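Side-chain contacts in protein Bug27 (Bordetella pertussis, PDB 2QPQ), which probably binds a small solute in the periplasm between two hinged lobes, in the Venus flytrap manner of the Bug family of transport receptors: residues A[142-147]-A[296-301]; A[158-163]-A[175-180]; A[167-172]-A[185-190]. All blocks are in the same frame, centred on the assembly; numbering follows the deposited sequence.

In the fold
Starting from the N terminus, the chain builds its first strands and helix 74-81 before reaching 142-147, the first half of interaction 1. Its partner, 296-301, is the C terminus, so this contact closes a loop of 148 residues and ties helix 141-153 to the tail beyond helix 275-296. The other two contacts both fall within that loop. Interaction 2 opens at strand 158-161 and closes just before strand 180-183; interaction 3 opens on helix 165-173 and closes on helix 184-192. Their segments alternate along the chain, so these two short loops cross. Interactions 1 and 2 touch where His143 stacks on His159; 2 and 3 join through Asp171, which pairs with Tyr162 and the Ile177 backbone.

Interaction 1 (A[142-147]-A[296-301])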
ATOM      1  N   GLN A 142       2.908   5.864  -1.447  1.00 17.13           N
ATOM      2  CA  GLN A 142       3.378   6.415  -2.752  1.00 17.13           C
ATOM      3  C   GLN A 142       4.036   7.767  -2.507  1.00 16.91           C
ATOM      4  O   GLN A 142       5.164   8.027  -2.944  1.00 15.39           O
ATOM      5  CB  GLN A 142       2.201   6.519  -3.749  1.00 17.36           C
ATOM      6  CG  GLN A 142       1.776   5.144  -4.261  1.00 18.56           C
ATOM      7  CD  GLN A 142       1.088   4.296  -3.183  1.00 20.42           C
ATOM      8  OE1 GLN A 142       0.308   4.811  -2.415  1.00 21.32           O
ATOM      9  NE2 GLN A 142       1.419   2.985  -3.112  1.00 18.79           N
ATOM     10  N   HIS A 143       3.348   8.614  -1.750  1.00 16.61           N
ATOM     11  CA  HIS A 143       3.972   9.853  -1.251  1.00 17.13           C
ATOM     12  C   HIS A 143       5.314   9.548  -0.562  1.00 17.68           C
ATOM     13  O   HIS A 143       6.343  10.125  -0.898  1.00 17.47           O
ATOM     14  CB  HIS A 143       2.995  10.559  -0.310  1.00 16.99           C
ATOM     15  CG  HIS A 143       3.543  11.785   0.352  1.00 18.16           C
ATOM     16  ND1 HIS A 143       2.896  12.419   1.398  1.00 18.26           N
ATOM     17  CD2 HIS A 143       4.674  12.488   0.128  1.00 17.52           C
ATOM     18  CE1 HIS A 143       3.607  13.462   1.780  1.00 18.35           C
ATOM     19  NE2 HIS A 143       4.688  13.530   1.019  1.00 18.96           N
ATOM     20  N   LEU A 144       5.319   8.621   0.387  1.00 18.22           N
ATOM     21  CA  LEU A 144       6.557   8.321   1.093  1.00 20.00           C
ATOM     22  C   LEU A 144       7.668   7.723   0.200  1.00 20.17           C
ATOM     23  O   LEU A 144       8.841   7.967   0.457  1.00 20.72           O
ATOM     24  CB  LEU A 144       6.287   7.419   2.301  1.00 19.96           C
ATOM     25  CG  LEU A 144       5.486   8.009   3.478  1.00 23.54           C
ATOM     26  CD1 LEU A 144       5.721   7.165   4.736  1.00 21.88           C
ATOM     27  CD2 LEU A 144       5.749   9.473   3.731  1.00 28.94           C
ATOM     28  N   ALA A 145       7.299   6.971  -0.846  1.00 20.15           N
ATOM     29  CA  ALA A 145       8.290   6.469  -1.801  1.00 20.13           C
ATOM     30  C   ALA A 145       9.073   7.635  -2.445  1.00 20.01           C
ATOM     31  O   ALA A 145      10.316   7.578  -2.558  1.00 19.76           O
ATOM     32  CB  ALA A 145       7.666   5.547  -2.858  1.00 20.19           C
ATOM     33  N   GLY A 146       8.380   8.717  -2.778  1.00 19.51           N
ATOM     34  CA  GLY A 146       9.054   9.905  -3.406  1.00 18.81           C
ATOM     35  C   GLY A 146       9.897  10.630  -2.365  1.00 20.09           C
ATOM     36  O   GLY A 146      11.007  11.103  -2.646  1.00 21.07           O
ATOM     37  N   GLU A 147       9.374  10.759  -1.151  1.00 20.01           N
ATOM     38  CA  GLU A 147      10.155  11.391  -0.093  1.00 20.22           C
ATOM     39  C   GLU A 147      11.377  10.549   0.301  1.00 20.48           C
ATOM     40  O   GLU A 147      12.440  11.083   0.571  1.00 20.31           O
ATOM     41  CB  GLU A 147       9.258  11.710   1.101  1.00 20.83           C
ATOM     42  CG  GLU A 147       8.271  12.881   0.785  1.00 24.90           C
ATOM     43  CD  GLU A 147       9.007  14.129   0.306  1.00 30.95           C
ATOM     44  OE1 GLU A 147       9.929  14.546   1.025  1.00 34.56           O
ATOM     45  OE2 GLU A 147       8.685  14.701  -0.787  1.00 37.32           O
ATOM     46  N   ILE A 296      11.520  14.324   7.451  1.00 30.82           N
ATOM     47  CA  ILE A 296      10.969  15.275   6.488  1.00 29.56           C
ATOM     48  C   ILE A 296       9.928  16.214   7.124  1.00 28.01           C
ATOM     49  O   ILE A 296       9.434  17.121   6.474  1.00 28.69           O
ATOM     50  CB  ILE A 296      10.341  14.543   5.225  1.00 29.41           C
ATOM     51  CG1 ILE A 296       9.101  13.754   5.622  1.00 28.55           C
ATOM     52  CG2 ILE A 296      11.364  13.631   4.531  1.00 29.51           C
ATOM     53  CD1 ILE A 296       8.321  13.206   4.444  1.00 29.94           C
ATOM     54  N   GLY A 297       9.563  15.970   8.378  1.00 26.46           N
ATOM     55  CA  GLY A 297       8.628  16.842   9.081  1.00 25.33           C
ATOM     56  C   GLY A 297       7.182  16.808   8.636  1.00 25.11           C
ATOM     57  O   GLY A 297       6.486  17.828   8.670  1.00 25.71           O
ATOM     58  N   LEU A 298       6.713  15.626   8.232  1.00 24.60           N
ATOM     59  CA  LEU A 298       5.370  15.487   7.662  1.00 24.36           C
ATOM     60  C   LEU A 298       4.337  15.189   8.735  1.00 24.43           C
ATOM     61  O   LEU A 298       4.480  14.217   9.467  1.00 23.75           O
ATOM     62  CB  LEU A 298       5.348  14.377   6.588  1.00 22.92           C
ATOM     63  CG  LEU A 298       3.979  14.023   5.991  1.00 23.20           C
ATOM     64  CD1 LEU A 298       3.391  15.120   5.119  1.00 19.24           C
ATOM     65  CD2 LEU A 298       4.111  12.742   5.201  1.00 19.90           C
ATOM     66  N   LYS A 299       3.302  16.026   8.812  1.00 25.44           N
ATOM     67  CA  LYS A 299       2.090  15.702   9.528  1.00 27.53           C
ATOM     68  C   LYS A 299       0.926  15.941   8.574  1.00 28.52           C
ATOM     69  O   LYS A 299       0.897  16.910   7.816  1.00 30.12           O
ATOM     70  CB  LYS A 299       1.873  16.543  10.808  1.00 27.91           C
ATOM     71  CG  LYS A 299       2.901  16.388  11.920  1.00 28.34           C
ATOM     72  CD  LYS A 299       2.836  15.026  12.611  1.00 27.86           C
ATOM     73  CE  LYS A 299       3.857  14.963  13.736  1.00 29.29           C
ATOM     74  NZ  LYS A 299       4.256  13.557  14.017  1.00 27.83           N
ATOM     75  N   VAL A 300      -0.032  15.048   8.615  1.00 29.32           N
ATOM     76  CA  VAL A 300      -1.182  15.124   7.726  1.00 31.06           C
ATOM     77  C   VAL A 300      -2.358  15.803   8.437  1.00 32.19           C
ATOM     78  O   VAL A 300      -3.296  16.233   7.796  1.00 33.78           O
ATOM     79  CB  VAL A 300      -1.501  13.731   7.116  1.00 30.67           C
ATOM     80  CG1 VAL A 300      -2.781  13.757   6.343  1.00 33.72           C
ATOM     81  CG2 VAL A 300      -0.378  13.313   6.184  1.00 30.12           C
ATOM     82  N   ASP A 301      -2.299  15.930   9.758  1.00 33.83           N
ATOM     83  CA  ASP A 301      -3.328  16.730  10.466  1.00 35.63           C
ATOM     84  C   ASP A 301      -2.664  17.738  11.424  1.00 36.87           C
ATOM     85  O   ASP A 301      -1.473  18.052  11.280  1.00 37.76           O
ATOM     86  CB  ASP A 301      -4.298  15.816  11.242  1.00 35.23           C
ATOM     87  CG  ASP A 301      -3.658  15.223  12.452  1.00 34.37           C
ATOM     88  OD1 ASP A 301      -2.416  15.293  12.523  1.00 30.68           O
ATOM     89  OD2 ASP A 301      -4.368  14.707  13.347  1.00 36.61           O
ATOM     90  OXT ASP A 301      -3.289  18.251  12.370  1.00 38.07           O
TER
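In both His143 and Leu298 the first torsion is trans (chi1 176° and 174°), so the two side chains meet head on and CE1 of the imidazole comes up against the leucine methyls, with CD2 oblique to the ring. In this Venus flytrap fold the contact packs helix 141-153 against the chain on both sides of Gly297, where a Schellman motif closes helix 275-296. The positive phi of Gly297 turns the chain so that Ile296 before it and Leu298 after it both contribute to the same contact. Leu298 spreads its two methyls about the imidazole carbon: His143 CE1 lies 3.5 Å from Leu298 CD2 and 3.7 Å from Leu298 CD1. The ring is held from elsewhere, since its ND1 is hydrogen-bonded to Gly139 N and it stacks on the ring of His159. Leu298 CD2 also meets Leu144 CD2, at 3.9 Å, so one methyl touches two consecutive residues of the helix. Behind it, Leu144 packs on Phe289, Leu292 and Thr293 of helix 275-296 and on Val77 of helix 74-81, which makes this a meeting point of three helices and the tail. One turn along, Glu147 bends at chi2 (-55°) and offers its aliphatic part to Ile296. The carboxylate has its own polar partner, OE2 being hydrogen-bonded to Tyr133 OH, and the same hydroxyl pairs with His143 O. What Ile296 meets is mostly methylene: its CD1 rests 3.7 Å from Glu147 CG and 3.8 Å from Glu147 CB.

Interaction 2 (A[158-163]-A[175-180])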
ATOM      1  N   VAL A 158       9.278  17.853  -5.590  1.00 19.56           N
ATOM      2  CA  VAL A 158       8.190  18.471  -4.845  1.00 19.32           C
ATOM      3  C   VAL A 158       6.912  17.643  -4.990  1.00 18.60           C
ATOM      4  O   VAL A 158       6.426  17.428  -6.098  1.00 17.23           O
ATOM      5  CB  VAL A 158       7.926  19.910  -5.336  1.00 19.80           C
ATOM      6  CG1 VAL A 158       6.601  20.489  -4.688  1.00 20.06           C
ATOM      7  CG2 VAL A 158       9.139  20.790  -5.038  1.00 20.61           C
ATOM      8  N   HIS A 159       6.365  17.213  -3.856  1.00 17.17           N
ATOM      9  CA  HIS A 159       5.198  16.319  -3.861  1.00 17.75           C
ATOM     10  C   HIS A 159       3.922  17.085  -4.157  1.00 17.12           C
ATOM     11  O   HIS A 159       3.631  18.142  -3.542  1.00 18.11           O
ATOM     12  CB  HIS A 159       5.113  15.602  -2.512  1.00 17.91           C
ATOM     13  CG  HIS A 159       3.824  14.886  -2.261  1.00 18.27           C
ATOM     14  ND1 HIS A 159       3.322  13.905  -3.093  1.00 20.85           N
ATOM     15  CD2 HIS A 159       2.945  14.992  -1.237  1.00 16.50           C
ATOM     16  CE1 HIS A 159       2.189  13.434  -2.586  1.00 15.89           C
ATOM     17  NE2 HIS A 159       1.944  14.081  -1.464  1.00 19.70           N
ATOM     18  N   VAL A 160       3.155  16.559  -5.103  1.00 17.52           N
ATOM     19  CA  VAL A 160       1.848  17.116  -5.378  1.00 17.58           C
ATOM     20  C   VAL A 160       0.840  15.965  -5.167  1.00 17.52           C
ATOM     21  O   VAL A 160       0.871  14.949  -5.898  1.00 18.06           O
ATOM     22  CB  VAL A 160       1.775  17.699  -6.831  1.00 17.84           C
ATOM     23  CG1 VAL A 160       0.328  18.151  -7.152  1.00 16.46           C
ATOM     24  CG2 VAL A 160       2.830  18.868  -7.073  1.00 16.36           C
ATOM     25  N   PRO A 161      -0.009  16.069  -4.127  1.00 17.36           N
ATOM     26  CA  PRO A 161      -0.871  14.943  -3.840  1.00 16.92           C
ATOM     27  C   PRO A 161      -2.113  14.936  -4.723  1.00 17.33           C
ATOM     28  O   PRO A 161      -2.633  16.003  -5.064  1.00 15.81           O
ATOM     29  CB  PRO A 161      -1.260  15.164  -2.378  1.00 15.97           C
ATOM     30  CG  PRO A 161      -1.287  16.703  -2.255  1.00 17.39           C
ATOM     31  CD  PRO A 161      -0.159  17.160  -3.134  1.00 16.40           C
ATOM     32  N   TYR A 162      -2.588  13.728  -5.027  1.00 16.75           N
ATOM     33  CA  TYR A 162      -3.877  13.533  -5.679  1.00 16.50           C
ATOM     34  C   TYR A 162      -4.811  12.713  -4.795  1.00 16.96           C
ATOM     35  O   TYR A 162      -4.377  11.988  -3.909  1.00 16.48           O
ATOM     36  CB  TYR A 162      -3.686  12.805  -7.034  1.00 16.46           C
ATOM     37  CG  TYR A 162      -3.061  13.739  -8.071  1.00 16.56           C
ATOM     38  CD1 TYR A 162      -3.841  14.385  -8.997  1.00 15.78           C
ATOM     39  CD2 TYR A 162      -1.684  13.991  -8.073  1.00 17.63           C
ATOM     40  CE1 TYR A 162      -3.273  15.250  -9.948  1.00 16.72           C
ATOM     41  CE2 TYR A 162      -1.102  14.875  -9.012  1.00 19.09           C
ATOM     42  CZ  TYR A 162      -1.915  15.497  -9.923  1.00 16.72           C
ATOM     43  OH  TYR A 162      -1.384  16.383 -10.820  1.00 18.90           O
ATOM     44  N   LYS A 163      -6.093  12.775  -5.096  1.00 18.24           N
ATOM     45  CA  LYS A 163      -7.073  12.013  -4.351  1.00 19.70           C
ATOM     46  C   LYS A 163      -7.141  10.586  -4.950  1.00 19.96           C
ATOM     47  O   LYS A 163      -8.064  10.244  -5.679  1.00 20.50           O
ATOM     48  CB  LYS A 163      -8.396  12.759  -4.401  1.00 20.15           C
ATOM     49  CG  LYS A 163      -9.356  12.353  -3.344  1.00 25.50           C
ATOM     50  CD  LYS A 163     -10.621  13.251  -3.414  1.00 29.49           C
ATOM     51  CE  LYS A 163     -11.855  12.505  -2.953  1.00 35.79           C
ATOM     52  NZ  LYS A 163     -11.699  11.715  -1.697  1.00 36.83           N
ATOM     53  N   SER A 175      -0.009  14.768 -19.364  1.00 23.94           N
ATOM     54  CA  SER A 175       1.161  15.661 -19.166  1.00 24.45           C
ATOM     55  C   SER A 175       0.932  16.937 -18.342  1.00 24.93           C
ATOM     56  O   SER A 175       1.753  17.896 -18.374  1.00 24.17           O
ATOM     57  CB  SER A 175       1.783  16.017 -20.520  1.00 23.87           C
ATOM     58  OG  SER A 175       2.187  14.804 -21.140  1.00 24.39           O
ATOM     59  N   GLN A 176      -0.146  16.938 -17.565  1.00 23.89           N
ATOM     60  CA  GLN A 176      -0.409  18.061 -16.690  1.00 24.91           C
ATOM     61  C   GLN A 176       0.563  18.009 -15.533  1.00 23.61           C
ATOM     62  O   GLN A 176       0.803  19.005 -14.890  1.00 24.56           O
ATOM     63  CB  GLN A 176      -1.846  18.061 -16.155  1.00 26.33           C
ATOM     64  CG  GLN A 176      -2.911  17.474 -17.085  1.00 30.98           C
ATOM     65  CD  GLN A 176      -3.202  18.344 -18.263  1.00 39.01           C
ATOM     66  OE1 GLN A 176      -3.911  17.915 -19.195  1.00 38.47           O
ATOM     67  NE2 GLN A 176      -2.653  19.582 -18.262  1.00 37.43           N
ATOM     68  N   ILE A 177       1.114  16.826 -15.264  1.00 22.03           N
ATOM     69  CA  ILE A 177       2.234  16.706 -14.345  1.00 20.23           C
ATOM     70  C   ILE A 177       3.262  15.768 -15.032  1.00 20.84           C
ATOM     71  O   ILE A 177       2.880  14.848 -15.783  1.00 21.00           O
ATOM     72  CB  ILE A 177       1.791  16.213 -12.899  1.00 20.38           C
ATOM     73  CG1 ILE A 177       2.864  16.554 -11.867  1.00 20.05           C
ATOM     74  CG2 ILE A 177       1.404  14.689 -12.907  1.00 18.65           C
ATOM     75  CD1 ILE A 177       2.388  16.552 -10.382  1.00 18.54           C
ATOM     76  N   GLY A 178       4.542  16.021 -14.785  1.00 20.14           N
ATOM     77  CA  GLY A 178       5.615  15.293 -15.476  1.00 20.73           C
ATOM     78  C   GLY A 178       5.984  13.936 -14.901  1.00 20.64           C
ATOM     79  O   GLY A 178       6.731  13.150 -15.532  1.00 21.47           O
ATOM     80  N   LEU A 179       5.456  13.642 -13.719  1.00 18.31           N
ATOM     81  CA  LEU A 179       5.887  12.487 -13.005  1.00 18.46           C
ATOM     82  C   LEU A 179       4.878  12.173 -11.895  1.00 18.00           C
ATOM     83  O   LEU A 179       4.286  13.084 -11.295  1.00 17.28           O
ATOM     84  CB  LEU A 179       7.283  12.767 -12.408  1.00 19.32           C
ATOM     85  CG  LEU A 179       7.827  11.794 -11.350  1.00 21.15           C
ATOM     86  CD1 LEU A 179       8.183  10.390 -11.914  1.00 22.39           C
ATOM     87  CD2 LEU A 179       8.994  12.406 -10.675  1.00 21.36           C
ATOM     88  N   ALA A 180       4.692  10.887 -11.633  1.00 18.16           N
ATOM     89  CA  ALA A 180       3.937  10.473 -10.455  1.00 18.05           C
ATOM     90  C   ALA A 180       4.452   9.157  -9.910  1.00 17.79           C
ATOM     91  O   ALA A 180       5.020   8.313 -10.623  1.00 17.37           O
ATOM     92  CB  ALA A 180       2.391  10.342 -10.783  1.00 17.69           C
TER
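The hydroxyl of Tyr162, which rests on Ile177, makes a short hydrogen bond to the helix behind it, from Tyr162 OH to Asp171 OD2. The setting is a beta-alpha-beta crossover, in which strand 158-161 leads through helix 165-173 to strand 180-183, the two strands lying parallel with strand 132-135 between them. Contact 158-163 with 175-180 therefore joins the way into the helix to the way out of it. The disulfide Cys136-Cys165 links the end of strand 132-135 to the start of the same helix. Asp171 serves both ends of the crossover, because its backbone O also accepts a bond from Ile177 N. The short bond to the phenol would be expected to steady the negative charge of the aspartate and to fix where the tyrosine ring points. That ring lies against the helix, with Tyr162 CG packed on Ala168 CA. Across the contact Ile177 does most of the touching. Its CG1 stands anti to the backbone N (chi1 -161°), and with chi2 at 161° the chain stays extended, carrying CD1 outward between Tyr162 and Val160. The methyl comes to the edge of the phenol near the ring plane, 4.1 Å from Tyr162 CE2, while Ile177 CB sits 3.8 Å from Tyr162 OH. Val160 and Ile177 lie alongside one another, pointing opposite ways, and both also touch Thr132 of the strand between. Val160 offers its branch point rather than a single methyl: Ile177 CD1 is 3.8 Å from Val160 CB, and both Val160 methyls lie slightly farther off.

Interaction 3 (A[167-172]-A[185-190]); sequences PALNDV and SSAIPF
Leu169 supplies more than half of the surface buried here, and one of its methyls, CD1, does nearly all the work. It reaches from helix 165-173 onto helix 184-192; the local axes of the two segments come within 10.8 Å, with a crossing angle of -32°, and a loop and strand 180-183 connect the helices. Leu169 CD1 settles 3.5 Å from both Ser186 CB and Ser186 O, and 3.6 Å from Ser186 OG. The serine hydroxyl, with chi1 at 63°, is hydrogen-bonded back to Thr183 O near the start of its own helix. One turn on, Phe190 completes the seat: its CE2 lies 4.2 Å from Leu169 CD1, and the ring edge takes Ser186 O in its plane. The helix is kinked here: Pro189 has no N-H to give, and Phe190 N bonds weakly to Ala187 O rather than to Ser186 O. The second methyl, Leu169 CD2, approaches Ala187 CB at 4.4 Å, and Leu196 backs both Leu169 and Phe190. Ser186 also lies near a bound citrate, probably from the crystallisation liquor. Across the two helices the grip is therefore van der Waals packing set by shape, while the serine's polar bond stays local.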
ATOM      1  N   PRO A 167      -6.918   9.854 -10.196  1.00 17.10           N
ATOM      2  CA  PRO A 167      -6.573  11.231 -10.568  1.00 16.83           C
ATOM      3  C   PRO A 167      -5.081  11.530 -10.838  1.00 17.06           C
ATOM      4  O   PRO A 167      -4.780  12.310 -11.758  1.00 17.29           O
ATOM      5  CB  PRO A 167      -7.120  12.044  -9.382  1.00 16.37           C
ATOM      6  CG  PRO A 167      -8.302  11.173  -8.907  1.00 16.90           C
ATOM      7  CD  PRO A 167      -7.611   9.827  -8.892  1.00 15.51           C
ATOM      8  N   ALA A 168      -4.160  10.905 -10.098  1.00 16.75           N
ATOM      9  CA  ALA A 168      -2.721  11.099 -10.373  1.00 16.90           C
ATOM     10  C   ALA A 168      -2.401  10.627 -11.778  1.00 17.51           C
ATOM     11  O   ALA A 168      -1.796  11.351 -12.550  1.00 16.49           O
ATOM     12  CB  ALA A 168      -1.853  10.365  -9.360  1.00 16.87           C
ATOM     13  N   LEU A 169      -2.836   9.415 -12.110  1.00 17.60           N
ATOM     14  CA  LEU A 169      -2.630   8.891 -13.442  1.00 17.54           C
ATOM     15  C   LEU A 169      -3.223   9.749 -14.559  1.00 18.65           C
ATOM     16  O   LEU A 169      -2.577   9.927 -15.595  1.00 18.78           O
ATOM     17  CB  LEU A 169      -3.168   7.467 -13.519  1.00 18.69           C
ATOM     18  CG  LEU A 169      -2.267   6.386 -12.892  1.00 18.01           C
ATOM     19  CD1 LEU A 169      -3.106   5.091 -12.694  1.00 20.31           C
ATOM     20  CD2 LEU A 169      -1.055   6.162 -13.757  1.00 20.30           C
ATOM     21  N   ASN A 170      -4.439  10.285 -14.380  1.00 19.14           N
ATOM     22  CA  ASN A 170      -4.998  11.209 -15.349  1.00 19.82           C
ATOM     23  C   ASN A 170      -4.099  12.385 -15.653  1.00 19.79           C
ATOM     24  O   ASN A 170      -3.955  12.780 -16.823  1.00 19.22           O
ATOM     25  CB  ASN A 170      -6.383  11.707 -14.920  1.00 20.50           C
ATOM     26  CG  ASN A 170      -7.420  10.648 -15.051  1.00 22.41           C
ATOM     27  OD1 ASN A 170      -7.176   9.607 -15.686  1.00 23.04           O
ATOM     28  ND2 ASN A 170      -8.580  10.875 -14.459  1.00 23.23           N
ATOM     29  N   ASP A 171      -3.489  12.958 -14.623  1.00 19.31           N
ATOM     30  CA  ASP A 171      -2.617  14.128 -14.875  1.00 20.11           C
ATOM     31  C   ASP A 171      -1.248  13.784 -15.512  1.00 21.02           C
ATOM     32  O   ASP A 171      -0.671  14.601 -16.270  1.00 20.35           O
ATOM     33  CB  ASP A 171      -2.362  14.924 -13.607  1.00 19.59           C
ATOM     34  CG  ASP A 171      -3.303  16.100 -13.452  1.00 20.15           C
ATOM     35  OD1 ASP A 171      -4.352  16.166 -14.125  1.00 23.53           O
ATOM     36  OD2 ASP A 171      -2.996  16.954 -12.616  1.00 19.40           O
ATOM     37  N   VAL A 172      -0.710  12.607 -15.198  1.00 20.93           N
ATOM     38  CA  VAL A 172       0.508  12.193 -15.885  1.00 22.92           C
ATOM     39  C   VAL A 172       0.174  11.738 -17.313  1.00 23.69           C
ATOM     40  O   VAL A 172       0.888  12.071 -18.245  1.00 24.64           O
ATOM     41  CB  VAL A 172       1.390  11.214 -15.031  1.00 23.46           C
ATOM     42  CG1 VAL A 172       0.682   9.941 -14.754  1.00 24.88           C
ATOM     43  CG2 VAL A 172       2.744  10.932 -15.718  1.00 24.96           C
ATOM     44  N   SER A 185      -0.089  -1.746  -9.889  1.00 23.11           N
ATOM     45  CA  SER A 185      -1.377  -2.268 -10.352  1.00 24.47           C
ATOM     46  C   SER A 185      -2.233  -1.241 -11.126  1.00 24.42           C
ATOM     47  O   SER A 185      -2.801  -1.583 -12.180  1.00 24.65           O
ATOM     48  CB  SER A 185      -2.159  -2.810  -9.156  1.00 24.93           C
ATOM     49  OG  SER A 185      -2.130  -1.825  -8.129  1.00 27.35           O
ATOM     50  N   SER A 186      -2.330  -0.007 -10.605  1.00 23.30           N
ATOM     51  CA  SER A 186      -2.989   1.094 -11.336  1.00 23.02           C
ATOM     52  C   SER A 186      -2.313   1.435 -12.668  1.00 22.64           C
ATOM     53  O   SER A 186      -2.997   1.709 -13.661  1.00 22.30           O
ATOM     54  CB  SER A 186      -3.145   2.373 -10.482  1.00 23.02           C
ATOM     55  OG  SER A 186      -1.902   2.956 -10.082  1.00 25.18           O
ATOM     56  N   ALA A 187      -0.986   1.399 -12.686  1.00 21.69           N
ATOM     57  CA  ALA A 187      -0.202   1.949 -13.803  1.00 21.95           C
ATOM     58  C   ALA A 187       0.019   0.943 -14.924  1.00 22.74           C
ATOM     59  O   ALA A 187       0.181   1.330 -16.097  1.00 21.38           O
ATOM     60  CB  ALA A 187       1.125   2.400 -13.304  1.00 21.96           C
ATOM     61  N   ILE A 188       0.062  -0.336 -14.556  1.00 23.48           N
ATOM     62  CA  ILE A 188       0.518  -1.370 -15.513  1.00 25.31           C
ATOM     63  C   ILE A 188      -0.266  -1.340 -16.840  1.00 25.27           C
ATOM     64  O   ILE A 188       0.359  -1.314 -17.894  1.00 27.04           O
ATOM     65  CB  ILE A 188       0.654  -2.819 -14.866  1.00 25.17           C
ATOM     66  CG1 ILE A 188       1.965  -2.925 -14.086  1.00 25.66           C
ATOM     67  CG2 ILE A 188       0.714  -3.912 -15.923  1.00 26.61           C
ATOM     68  CD1 ILE A 188       2.048  -4.167 -13.191  1.00 25.34           C
ATOM     69  N   PRO A 189      -1.611  -1.274 -16.811  1.00 25.97           N
ATOM     70  CA  PRO A 189      -2.282  -1.207 -18.131  1.00 26.15           C
ATOM     71  C   PRO A 189      -1.808  -0.076 -19.052  1.00 25.78           C
ATOM     72  O   PRO A 189      -1.773  -0.251 -20.275  1.00 25.58           O
ATOM     73  CB  PRO A 189      -3.769  -1.006 -17.788  1.00 26.73           C
ATOM     74  CG  PRO A 189      -3.925  -1.346 -16.347  1.00 26.92           C
ATOM     75  CD  PRO A 189      -2.575  -1.288 -15.692  1.00 26.14           C
ATOM     76  N   PHE A 190      -1.463   1.074 -18.477  1.00 24.65           N
ATOM     77  CA  PHE A 190      -1.051   2.248 -19.251  1.00 23.90           C
ATOM     78  C   PHE A 190       0.365   2.139 -19.749  1.00 24.24           C
ATOM     79  O   PHE A 190       0.693   2.625 -20.854  1.00 24.31           O
ATOM     80  CB  PHE A 190      -1.249   3.531 -18.416  1.00 23.17           C
ATOM     81  CG  PHE A 190      -2.664   3.712 -17.986  1.00 22.04           C
ATOM     82  CD1 PHE A 190      -3.619   4.170 -18.894  1.00 23.02           C
ATOM     83  CD2 PHE A 190      -3.063   3.344 -16.715  1.00 22.53           C
ATOM     84  CE1 PHE A 190      -4.941   4.302 -18.522  1.00 23.47           C
ATOM     85  CE2 PHE A 190      -4.399   3.483 -16.324  1.00 24.64           C
ATOM     86  CZ  PHE A 190      -5.328   3.940 -17.225  1.00 23.91           C
TER